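Local coordinates for protein ribonuclease H (Uncultured organism, PDB 4IBN) that probably cleaves the RNA strand of RNA-DNA hybrids endonucleolytically, leaving 5'-phosphomonoester ends, with magnesium as its cofactor, at residues 41-46 and 152-157; 69-74 and 98-103; 77-82 and 137-142. All blocks are in the same frame, centred on the assembly; numbering follows the deposited sequence.

Overall arrangement
Going along the chain from the N terminus, residues 41-46 at the end of strand 34-45 open interaction 1. Helix 67-82 then supplies residues 69-74 to interaction 2 and residues 77-82 to interaction 3. Residues 98-103 on helix 98-113 close interaction 2. Residues 137-142, a loop and the start of edge strand 140-145, close interaction 3. Residues 152-157 at the start of helix 153-168 close interaction 1 last. Interactions 2 and 3 cross, because their segments alternate, and both nest inside the long loop of interaction 1. Helix 67-82 is thus tied to helix 98-113 and to the sheet edge, while interaction 1 fixes helix 153-168 to the same sheet. The centres of interactions 1 and 3 are about 16 Å apart.

Interaction 1 of 3, residues 41-46 and 152-157; sequences LVEYAR and HAQNEY
Glu43 OE2 is gripped by two groups. Gln154 NE2 donates to it across the contact at 3.0 Å, and Arg55 NE on the next strand forms a salt bridge with the same oxygen. This is a helix-on-sheet contact of the RNase H fold: the first turn of helix 153-168 lies against strand 34-45 of the central mixed sheet. The short axes of the strand and helix pass 9.6 Å apart.

The Gln154 bond is nearly straight, with an N-H...O angle of 166°. Glu43 OE2 lies close to the amide plane of Gln154. The amide nitrogen, however, comes from above the carboxylate plane, 38° out of it. The carboxylate and amide planes are themselves turned well away from parallel. The positive charge of Arg55 would probably favour the ionised carboxylate. Gln154 NE2 has a second acceptor in Glu197 O, which further fixes the rotation of the amide.

Beside this polar pair lies an apolar one. Leu41 and Glu43 are alternate residues of the strand, and both direct their CB toward the helix. Leu41 CD2 rests on the aliphatic part of Gln154, 3.7 Å from its CG. Gln154 CG is set against the leucine by chi1 (-68°), and the bend at chi2 turns the amide to Glu43. One helical turn on, Tyr157 CD1 is 4.3 Å from Leu41 CD2, which approaches the ring obliquely. The Tyr157 OH reaches strand 53-62, where it hydrogen-bonds Asp57 OD2.

The helix start that carries Gln154 is itself capped. His152 sits at the N-cap, and its ND1 accepts from Asn155 N at 3.2 Å, with that nitrogen tilted from the imidazole plane.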
loop_
_atom_site.group_PDB
_atom_site.type_symbol
_atom_site.label_atom_id
_atom_site.label_comp_id
_atom_site.label_asym_id
_atom_site.label_seq_id
_atom_site.Cartn_x
_atom_site.Cartn_y
_atom_site.Cartn_z
ATOM N N LEU A 41 4.421 -1.359 5.569
ATOM C CA LEU A 41 5.808 -1.280 5.972
ATOM C C LEU A 41 6.591 -0.566 4.883
ATOM O O LEU A 41 6.490 -0.919 3.765
ATOM C CB LEU A 41 6.366 -2.683 6.126
ATOM C CG LEU A 41 7.859 -2.841 6.335
ATOM C CD1 LEU A 41 8.310 -2.242 7.619
ATOM C CD2 LEU A 41 8.300 -4.258 6.233
ATOM N N VAL A 42 7.374 0.447 5.267
ATOM C CA VAL A 42 8.257 1.136 4.335
ATOM C C VAL A 42 9.706 0.810 4.671
ATOM O O VAL A 42 10.100 1.004 5.765
ATOM C CB VAL A 42 8.087 2.671 4.431
ATOM C CG1 VAL A 42 8.897 3.379 3.378
ATOM C CG2 VAL A 42 6.634 3.058 4.267
ATOM N N GLU A 43 10.449 0.317 3.711
ATOM C CA GLU A 43 11.844 0.037 3.862
ATOM C C GLU A 43 12.678 1.074 3.165
ATOM O O GLU A 43 12.348 1.452 2.103
ATOM C CB GLU A 43 12.210 -1.331 3.286
ATOM C CG GLU A 43 11.553 -2.462 4.020
ATOM C CD GLU A 43 12.200 -3.810 3.785
ATOM O OE1 GLU A 43 12.972 -3.922 2.844
ATOM O OE2 GLU A 43 11.915 -4.724 4.540
ATOM N N TYR A 44 13.778 1.488 3.789
ATOM C CA TYR A 44 14.686 2.460 3.188
ATOM C C TYR A 44 16.149 2.126 3.483
ATOM O O TYR A 44 16.538 1.963 4.640
ATOM C CB TYR A 44 14.361 3.872 3.679
ATOM C CG TYR A 44 15.350 4.921 3.226
ATOM C CD1 TYR A 44 15.290 5.453 1.945
ATOM C CD2 TYR A 44 16.346 5.378 4.078
ATOM C CE1 TYR A 44 16.193 6.413 1.526
ATOM C CE2 TYR A 44 17.254 6.337 3.669
ATOM C CZ TYR A 44 17.172 6.850 2.392
ATOM O OH TYR A 44 18.073 7.804 1.980
ATOM N N ALA A 45 16.954 2.028 2.429
ATOM C CA ALA A 45 18.335 1.748 2.556
ATOM C C ALA A 45 19.113 2.967 2.162
ATOM O O ALA A 45 18.929 3.465 1.110
ATOM C CB ALA A 45 18.721 0.629 1.694
ATOM N N ARG A 46 20.009 3.395 3.027
ATOM C CA ARG A 46 20.773 4.609 2.806
ATOM C C ARG A 46 21.675 4.437 1.597
ATOM O O ARG A 46 22.383 3.493 1.492
ATOM C CB ARG A 46 21.583 4.844 4.069
ATOM C CG ARG A 46 22.356 6.077 4.201
ATOM C CD ARG A 46 22.499 6.345 5.675
ATOM N NE ARG A 46 21.247 6.853 6.145
ATOM C CZ ARG A 46 20.509 6.314 7.086
ATOM N NH1 ARG A 46 20.904 5.229 7.713
ATOM N NH2 ARG A 46 19.359 6.865 7.372
ATOM N N HIS A 152 5.969 -14.637 2.484
ATOM C CA HIS A 152 6.741 -13.445 2.160
ATOM C C HIS A 152 6.757 -12.637 3.438
ATOM O O HIS A 152 5.768 -12.165 3.828
ATOM C CB HIS A 152 6.028 -12.682 1.053
ATOM C CG HIS A 152 6.760 -11.486 0.538
ATOM N ND1 HIS A 152 7.009 -10.379 1.298
ATOM C CD2 HIS A 152 7.228 -11.200 -0.699
ATOM C CE1 HIS A 152 7.644 -9.486 0.570
ATOM N NE2 HIS A 152 7.772 -9.950 -0.651
ATOM N N ALA A 153 7.920 -12.474 4.061
ATOM C CA ALA A 153 7.961 -11.938 5.389
ATOM C C ALA A 153 7.418 -10.546 5.539
ATOM O O ALA A 153 6.671 -10.297 6.403
ATOM C CB ALA A 153 9.364 -11.967 5.912
ATOM N N GLN A 154 7.835 -9.651 4.677
ATOM C CA GLN A 154 7.335 -8.310 4.782
ATOM C C GLN A 154 5.832 -8.215 4.560
ATOM O O GLN A 154 5.190 -7.416 5.134
ATOM C CB GLN A 154 8.098 -7.376 3.857
ATOM C CG GLN A 154 9.524 -7.155 4.238
ATOM C CD GLN A 154 10.472 -7.906 3.345
ATOM O OE1 GLN A 154 10.207 -8.980 2.949
ATOM N NE2 GLN A 154 11.557 -7.276 3.016
ATOM N N ASN A 155 5.320 -9.005 3.638
ATOM C CA ASN A 155 3.899 -9.038 3.394
ATOM C C ASN A 155 3.148 -9.553 4.602
ATOM O O ASN A 155 2.159 -9.032 4.931
ATOM C CB ASN A 155 3.545 -9.873 2.191
ATOM C CG ASN A 155 2.066 -10.159 2.098
ATOM O OD1 ASN A 155 1.339 -9.357 1.601
ATOM N ND2 ASN A 155 1.651 -11.297 2.581
ATOM N N GLU A 156 3.663 -10.584 5.225
ATOM C CA GLU A 156 3.053 -11.118 6.412
ATOM C C GLU A 156 3.099 -10.156 7.565
ATOM O O GLU A 156 2.229 -10.178 8.353
ATOM C CB GLU A 156 3.517 -12.538 6.768
ATOM C CG GLU A 156 3.379 -13.531 5.636
ATOM C CD GLU A 156 2.843 -14.913 6.025
ATOM O OE1 GLU A 156 2.257 -15.033 7.084
ATOM O OE2 GLU A 156 3.060 -15.891 5.310
ATOM N N TYR A 157 4.155 -9.366 7.660
ATOM C CA TYR A 157 4.199 -8.344 8.689
ATOM C C TYR A 157 3.115 -7.309 8.446
ATOM O O TYR A 157 2.437 -6.873 9.323
ATOM C CB TYR A 157 5.570 -7.675 8.793
ATOM C CG TYR A 157 5.596 -6.595 9.836
ATOM C CD1 TYR A 157 5.692 -5.279 9.509
ATOM C CD2 TYR A 157 5.464 -6.905 11.151
ATOM C CE1 TYR A 157 5.661 -4.309 10.453
ATOM C CE2 TYR A 157 5.437 -5.958 12.094
ATOM C CZ TYR A 157 5.543 -4.652 11.758
ATOM O OH TYR A 157 5.535 -3.679 12.684
#

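Interaction 2 of 3, residues 69-74 and 98-103; sequences RMALRS and RYIVDG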
loop_
_atom_site.group_PDB
_atom_site.type_symbol
_atom_site.label_atom_id
_atom_site.label_comp_id
_atom_site.label_asym_id
_atom_site.label_seq_id
_atom_site.Cartn_x
_atom_site.Cartn_y
_atom_site.Cartn_z
ATOM N N ARG A 69 -11.967 -1.317 0.104
ATOM C CA ARG A 69 -11.746 0.009 0.608
ATOM C C ARG A 69 -10.402 0.089 1.349
ATOM O O ARG A 69 -9.641 0.978 1.163
ATOM C CB ARG A 69 -12.849 0.408 1.593
ATOM C CG ARG A 69 -14.071 1.092 1.041
ATOM C CD ARG A 69 -14.943 1.794 2.190
ATOM N NE ARG A 69 -14.229 2.789 2.973
ATOM C CZ ARG A 69 -14.053 4.037 2.604
ATOM N NH1 ARG A 69 -14.546 4.429 1.471
ATOM N NH2 ARG A 69 -13.379 4.873 3.335
ATOM N N MET A 70 -10.155 -0.869 2.210
ATOM C CA MET A 70 -8.930 -0.873 2.968
ATOM C C MET A 70 -7.654 -1.021 2.083
ATOM O O MET A 70 -6.628 -0.484 2.372
ATOM C CB MET A 70 -8.991 -1.864 4.147
ATOM C CG MET A 70 -10.071 -1.562 5.129
ATOM S SD MET A 70 -10.178 0.199 5.635
ATOM C CE MET A 70 -8.727 0.384 6.550
ATOM N N ALA A 71 -7.775 -1.785 1.028
ATOM C CA ALA A 71 -6.680 -1.910 0.120
ATOM C C ALA A 71 -6.371 -0.534 -0.476
ATOM O O ALA A 71 -5.259 -0.165 -0.557
ATOM C CB ALA A 71 -6.998 -2.886 -0.938
ATOM N N LEU A 72 -7.406 0.191 -0.853
ATOM C CA LEU A 72 -7.198 1.536 -1.371
ATOM C C LEU A 72 -6.593 2.487 -0.329
ATOM O O LEU A 72 -5.746 3.253 -0.632
ATOM C CB LEU A 72 -8.448 2.090 -2.056
ATOM C CG LEU A 72 -8.752 1.531 -3.417
ATOM C CD1 LEU A 72 -10.199 1.734 -3.786
ATOM C CD2 LEU A 72 -7.849 2.151 -4.392
ATOM N N ARG A 73 -7.032 2.383 0.908
ATOM C CA ARG A 73 -6.453 3.188 1.960
ATOM C C ARG A 73 -4.987 2.883 2.190
ATOM O O ARG A 73 -4.246 3.748 2.559
ATOM C CB ARG A 73 -7.249 3.105 3.250
ATOM C CG ARG A 73 -8.673 3.447 3.002
ATOM C CD ARG A 73 -9.346 4.267 4.046
ATOM N NE ARG A 73 -8.502 5.263 4.662
ATOM C CZ ARG A 73 -8.693 5.653 5.897
ATOM N NH1 ARG A 73 -9.688 5.140 6.565
ATOM N NH2 ARG A 73 -7.929 6.554 6.473
ATOM N N SER A 74 -4.596 1.637 1.968
ATOM C CA SER A 74 -3.209 1.292 2.133
ATOM C C SER A 74 -2.374 2.089 1.160
ATOM O O SER A 74 -1.318 2.525 1.476
ATOM C CB SER A 74 -2.963 -0.223 2.017
ATOM O OG SER A 74 -2.888 -0.713 0.713
ATOM N N ARG A 98 -4.488 -7.806 -5.859
ATOM C CA ARG A 98 -4.556 -7.636 -7.280
ATOM C C ARG A 98 -5.496 -6.525 -7.632
ATOM O O ARG A 98 -5.377 -5.903 -8.617
ATOM C CB ARG A 98 -4.877 -8.924 -7.997
ATOM C CG ARG A 98 -3.670 -9.739 -8.201
ATOM C CD ARG A 98 -3.673 -10.523 -9.448
ATOM N NE ARG A 98 -3.268 -9.766 -10.596
ATOM C CZ ARG A 98 -2.146 -9.957 -11.259
ATOM N NH1 ARG A 98 -1.286 -10.880 -10.876
ATOM N NH2 ARG A 98 -1.873 -9.223 -12.317
ATOM N N TYR A 99 -6.415 -6.244 -6.757
ATOM C CA TYR A 99 -7.320 -5.158 -7.022
ATOM C C TYR A 99 -6.477 -3.899 -7.217
ATOM O O TYR A 99 -6.676 -3.213 -8.136
ATOM C CB TYR A 99 -8.267 -4.970 -5.817
ATOM C CG TYR A 99 -9.375 -3.947 -5.927
ATOM C CD1 TYR A 99 -10.402 -4.096 -6.800
ATOM C CD2 TYR A 99 -9.396 -2.838 -5.134
ATOM C CE1 TYR A 99 -11.401 -3.166 -6.896
ATOM C CE2 TYR A 99 -10.399 -1.939 -5.213
ATOM C CZ TYR A 99 -11.405 -2.098 -6.103
ATOM O OH TYR A 99 -12.425 -1.195 -6.197
ATOM N N ILE A 100 -5.532 -3.646 -6.329
ATOM C CA ILE A 100 -4.652 -2.488 -6.448
ATOM C C ILE A 100 -3.697 -2.577 -7.636
ATOM O O ILE A 100 -3.573 -1.667 -8.358
ATOM C CB ILE A 100 -3.792 -2.293 -5.192
ATOM C CG1 ILE A 100 -4.660 -1.996 -3.981
ATOM C CG2 ILE A 100 -2.772 -1.227 -5.391
ATOM C CD1 ILE A 100 -5.611 -0.932 -4.159
ATOM N N VAL A 101 -3.034 -3.706 -7.795
ATOM C CA VAL A 101 -2.057 -3.804 -8.841
ATOM C C VAL A 101 -2.654 -3.686 -10.242
ATOM O O VAL A 101 -2.140 -3.003 -11.080
ATOM C CB VAL A 101 -1.261 -5.134 -8.750
ATOM C CG1 VAL A 101 -0.323 -5.266 -9.845
ATOM C CG2 VAL A 101 -0.553 -5.212 -7.492
ATOM N N ASP A 102 -3.710 -4.435 -10.501
ATOM C CA ASP A 102 -4.391 -4.342 -11.768
ATOM C C ASP A 102 -5.100 -2.988 -11.940
ATOM O O ASP A 102 -5.192 -2.477 -12.998
ATOM C CB ASP A 102 -5.343 -5.499 -11.985
ATOM C CG ASP A 102 -4.649 -6.817 -12.073
ATOM O OD1 ASP A 102 -3.536 -6.870 -12.540
ATOM O OD2 ASP A 102 -5.271 -7.779 -11.698
ATOM N N GLY A 103 -5.644 -2.459 -10.874
ATOM C CA GLY A 103 -6.258 -1.159 -10.982
ATOM C C GLY A 103 -5.289 -0.066 -11.327
ATOM O O GLY A 103 -5.558 0.723 -12.154
#
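Ile100 CD1 touches both Ala71 and Leu72 of the facing helix. It lies 3.7 Å from Ala71 O and 3.8 Å from Leu72 CD2. Further in along the same side chain, Ile100 CG1 meets Ala71 CB at 3.9 Å. The CG1 branch of Ile100 stands opposite its carbonyl carbon, chi1 -63°, and this carries the methyl end over to helix 67-82. The second apolar pair is Leu72 with Tyr99. The leucine comes in at about a right angle, and its CD1 touches Tyr99 CE2 at the ring edge, near the ring plane, 3.9 Å away. Each helix therefore gives two neighbouring residues to the contact, and no hydrogen bond crosses it. With an alanine at Ile100, the CG1-CD1 arm is gone, which would probably open a gap beside Ala71 and leave Leu72 CD2 without its partner on helix 98-113.

Second-shell groups position these residues. Ser74 OG donates to Ala71 O at 2.7 Å, so the carbonyl that Ile100 covers has a polar partner on its own helix. Tyr99 OH hydrogen-bonds Trp129 NE1, which holds the far end of the ring against helix 126-136. Leu72 also touches Leu128, Trp129 and Ala132 of that helix, and Ile100 touches Trp143 of strand 140-145. Apart from this, Arg98 and Asp102 form a salt bridge within helix 98-113.

The small side chain of Ala71 is consistent with the close approach here, the CA atoms of Ala71 and Ile100 being 6.9 Å apart. The short helix axes cross at -59°. Strand 90-95 runs between the two helices in sequence, and this pairing of helices packed on the mixed sheet belongs to the RNase H fold.

Interaction 3 of 3, residues 77-82 and 137-142; sequences EAFRAI and NGHAVE
Phe79 meets Val141 and His139 at the edge of the sheet. In this RNase H fold, helix 67-82 packs against the mixed sheet, and strand 140-145 is an outermost strand of that sheet. The contact joins the last turn of the helix to the loop residue His139 and the start of the strand.

The apolar part centres on the phenyl ring. Val141 CG2 is equally near Phe79 CZ and Phe79 CE1, at 3.6 Å, and approaches obliquely. Phe79 CG lies opposite its carbonyl carbon, chi1 -75°, which sends the ring out from the helix toward the strand. Val91, Ala135 and Val136 also touch the phenyl group, so strand 90-95 and helix 126-136 share in its packing.

The aromatic part pairs Phe79 with His139. The two side chains run alongside in opposing senses. The rings meet obliquely, with planes 40° apart and centroids 5.7 Å apart. The nearest atoms are Phe79 CD1 and His139 CD2 at 3.7 Å, and the histidine carbon comes to the phenyl edge, near its plane. Ile82, one turn beyond Phe79, adds a looser touch, with its CG1 at 4.4 Å from His139 CE1.

The polar part has no direct hydrogen bond between the segments. Both imidazole nitrogens of His139 are nevertheless engaged. ND1 accepts from the backbone N of Phe89, which would help to set the ring's turn about its CB-CG bond. NE2 points to a water that bridges back to the helix. That water lies in the imidazole plane, 2.9 Å from His139 NE2, and donates a hydrogen bond to Phe79 O at 2.9 Å.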
loop_
_atom_site.group_PDB
_atom_site.type_symbol
_atom_site.label_atom_id
_atom_site.label_comp_id
_atom_site.label_asym_id
_atom_site.label_seq_id
_atom_site.Cartn_x
_atom_site.Cartn_y
_atom_site.Cartn_z
ATOM N N GLU A 77 -2.708 6.060 2.270
ATOM C CA GLU A 77 -1.941 6.369 3.440
ATOM C C GLU A 77 -0.448 6.293 3.198
ATOM O O GLU A 77 0.290 7.065 3.738
ATOM C CB GLU A 77 -2.330 5.513 4.633
ATOM C CG GLU A 77 -3.693 5.749 5.088
ATOM C CD GLU A 77 -3.964 7.169 5.518
ATOM O OE1 GLU A 77 -3.138 7.748 6.157
ATOM O OE2 GLU A 77 -5.038 7.683 5.230
ATOM N N ALA A 78 -0.018 5.333 2.420
ATOM C CA ALA A 78 1.392 5.185 2.152
ATOM C C ALA A 78 1.977 6.349 1.409
ATOM O O ALA A 78 2.958 6.869 1.772
ATOM C CB ALA A 78 1.629 3.937 1.326
ATOM N N PHE A 79 1.341 6.696 0.331
ATOM C CA PHE A 79 1.790 7.780 -0.485
ATOM C C PHE A 79 1.628 9.147 0.151
ATOM O O PHE A 79 2.346 10.061 -0.166
ATOM C CB PHE A 79 1.212 7.688 -1.881
ATOM C CG PHE A 79 1.852 6.634 -2.704
ATOM C CD1 PHE A 79 2.981 6.885 -3.387
ATOM C CD2 PHE A 79 1.350 5.385 -2.748
ATOM C CE1 PHE A 79 3.549 5.938 -4.089
ATOM C CE2 PHE A 79 1.938 4.433 -3.443
ATOM C CZ PHE A 79 3.037 4.702 -4.108
ATOM N N ARG A 80 0.615 9.313 0.960
ATOM C CA ARG A 80 0.495 10.545 1.699
ATOM C C ARG A 80 1.629 10.744 2.710
ATOM O O ARG A 80 2.162 11.789 2.836
ATOM C CB ARG A 80 -0.863 10.653 2.394
ATOM C CG ARG A 80 -1.949 11.150 1.498
ATOM C CD ARG A 80 -3.313 11.169 2.168
ATOM N NE ARG A 80 -4.356 11.446 1.216
ATOM C CZ ARG A 80 -5.632 11.349 1.479
ATOM N NH1 ARG A 80 -6.007 10.971 2.662
ATOM N NH2 ARG A 80 -6.507 11.613 0.539
ATOM N N ALA A 81 1.982 9.703 3.422
ATOM C CA ALA A 81 3.045 9.824 4.369
ATOM C C ALA A 81 4.369 10.162 3.721
ATOM O O ALA A 81 5.058 11.035 4.160
ATOM C CB ALA A 81 3.173 8.633 5.100
ATOM N N ILE A 82 4.724 9.469 2.675
ATOM C CA ILE A 82 5.990 9.792 2.033
ATOM C C ILE A 82 5.989 11.104 1.286
ATOM O O ILE A 82 7.009 11.673 1.049
ATOM C CB ILE A 82 6.560 8.670 1.187
ATOM C CG1 ILE A 82 5.802 8.561 -0.078
ATOM C CG2 ILE A 82 6.553 7.375 1.941
ATOM C CD1 ILE A 82 6.368 7.613 -0.988
ATOM N N ASN A 137 0.294 10.653 -7.250
ATOM C CA ASN A 137 0.805 11.886 -7.786
ATOM C C ASN A 137 1.889 11.755 -8.852
ATOM O O ASN A 137 1.724 11.134 -9.812
ATOM C CB ASN A 137 1.263 12.795 -6.676
ATOM C CG ASN A 137 2.644 12.628 -6.383
ATOM O OD1 ASN A 137 3.468 13.517 -6.612
ATOM N ND2 ASN A 137 2.991 11.388 -6.117
ATOM N N GLY A 138 2.970 12.418 -8.487
ATOM C CA GLY A 138 4.202 12.485 -9.221
ATOM C C GLY A 138 5.258 11.477 -8.809
ATOM O O GLY A 138 6.315 11.531 -9.279
ATOM N N HIS A 139 4.942 10.609 -7.864
ATOM C CA HIS A 139 5.856 9.592 -7.467
ATOM C C HIS A 139 5.911 8.570 -8.564
ATOM O O HIS A 139 4.954 8.351 -9.211
ATOM C CB HIS A 139 5.411 8.925 -6.178
ATOM C CG HIS A 139 5.206 9.877 -5.056
ATOM N ND1 HIS A 139 6.237 10.543 -4.452
ATOM C CD2 HIS A 139 4.090 10.285 -4.430
ATOM C CE1 HIS A 139 5.758 11.328 -3.513
ATOM N NE2 HIS A 139 4.460 11.187 -3.476
ATOM N N ALA A 140 7.045 7.926 -8.738
ATOM C CA ALA A 140 7.161 6.890 -9.725
ATOM C C ALA A 140 7.081 5.540 -9.033
ATOM O O ALA A 140 7.792 5.313 -8.113
ATOM C CB ALA A 140 8.433 7.027 -10.446
ATOM N N VAL A 141 6.171 4.693 -9.501
ATOM C CA VAL A 141 5.815 3.480 -8.812
ATOM C C VAL A 141 5.886 2.248 -9.682
ATOM O O VAL A 141 5.445 2.262 -10.771
ATOM C CB VAL A 141 4.431 3.579 -8.193
ATOM C CG1 VAL A 141 4.181 2.408 -7.248
ATOM C CG2 VAL A 141 4.264 4.866 -7.447
ATOM N N GLU A 142 6.503 1.208 -9.146
ATOM C CA GLU A 142 6.458 -0.088 -9.752
ATOM C C GLU A 142 5.526 -0.885 -8.891
ATOM O O GLU A 142 5.775 -1.046 -7.761
ATOM C CB GLU A 142 7.834 -0.754 -9.787
ATOM C CG GLU A 142 7.779 -2.189 -10.223
ATOM C CD GLU A 142 9.107 -2.884 -10.364
ATOM O OE1 GLU A 142 10.136 -2.264 -10.256
ATOM O OE2 GLU A 142 9.076 -4.074 -10.614
HETATM O O HOH W 1 2.140 12.220 -2.098
#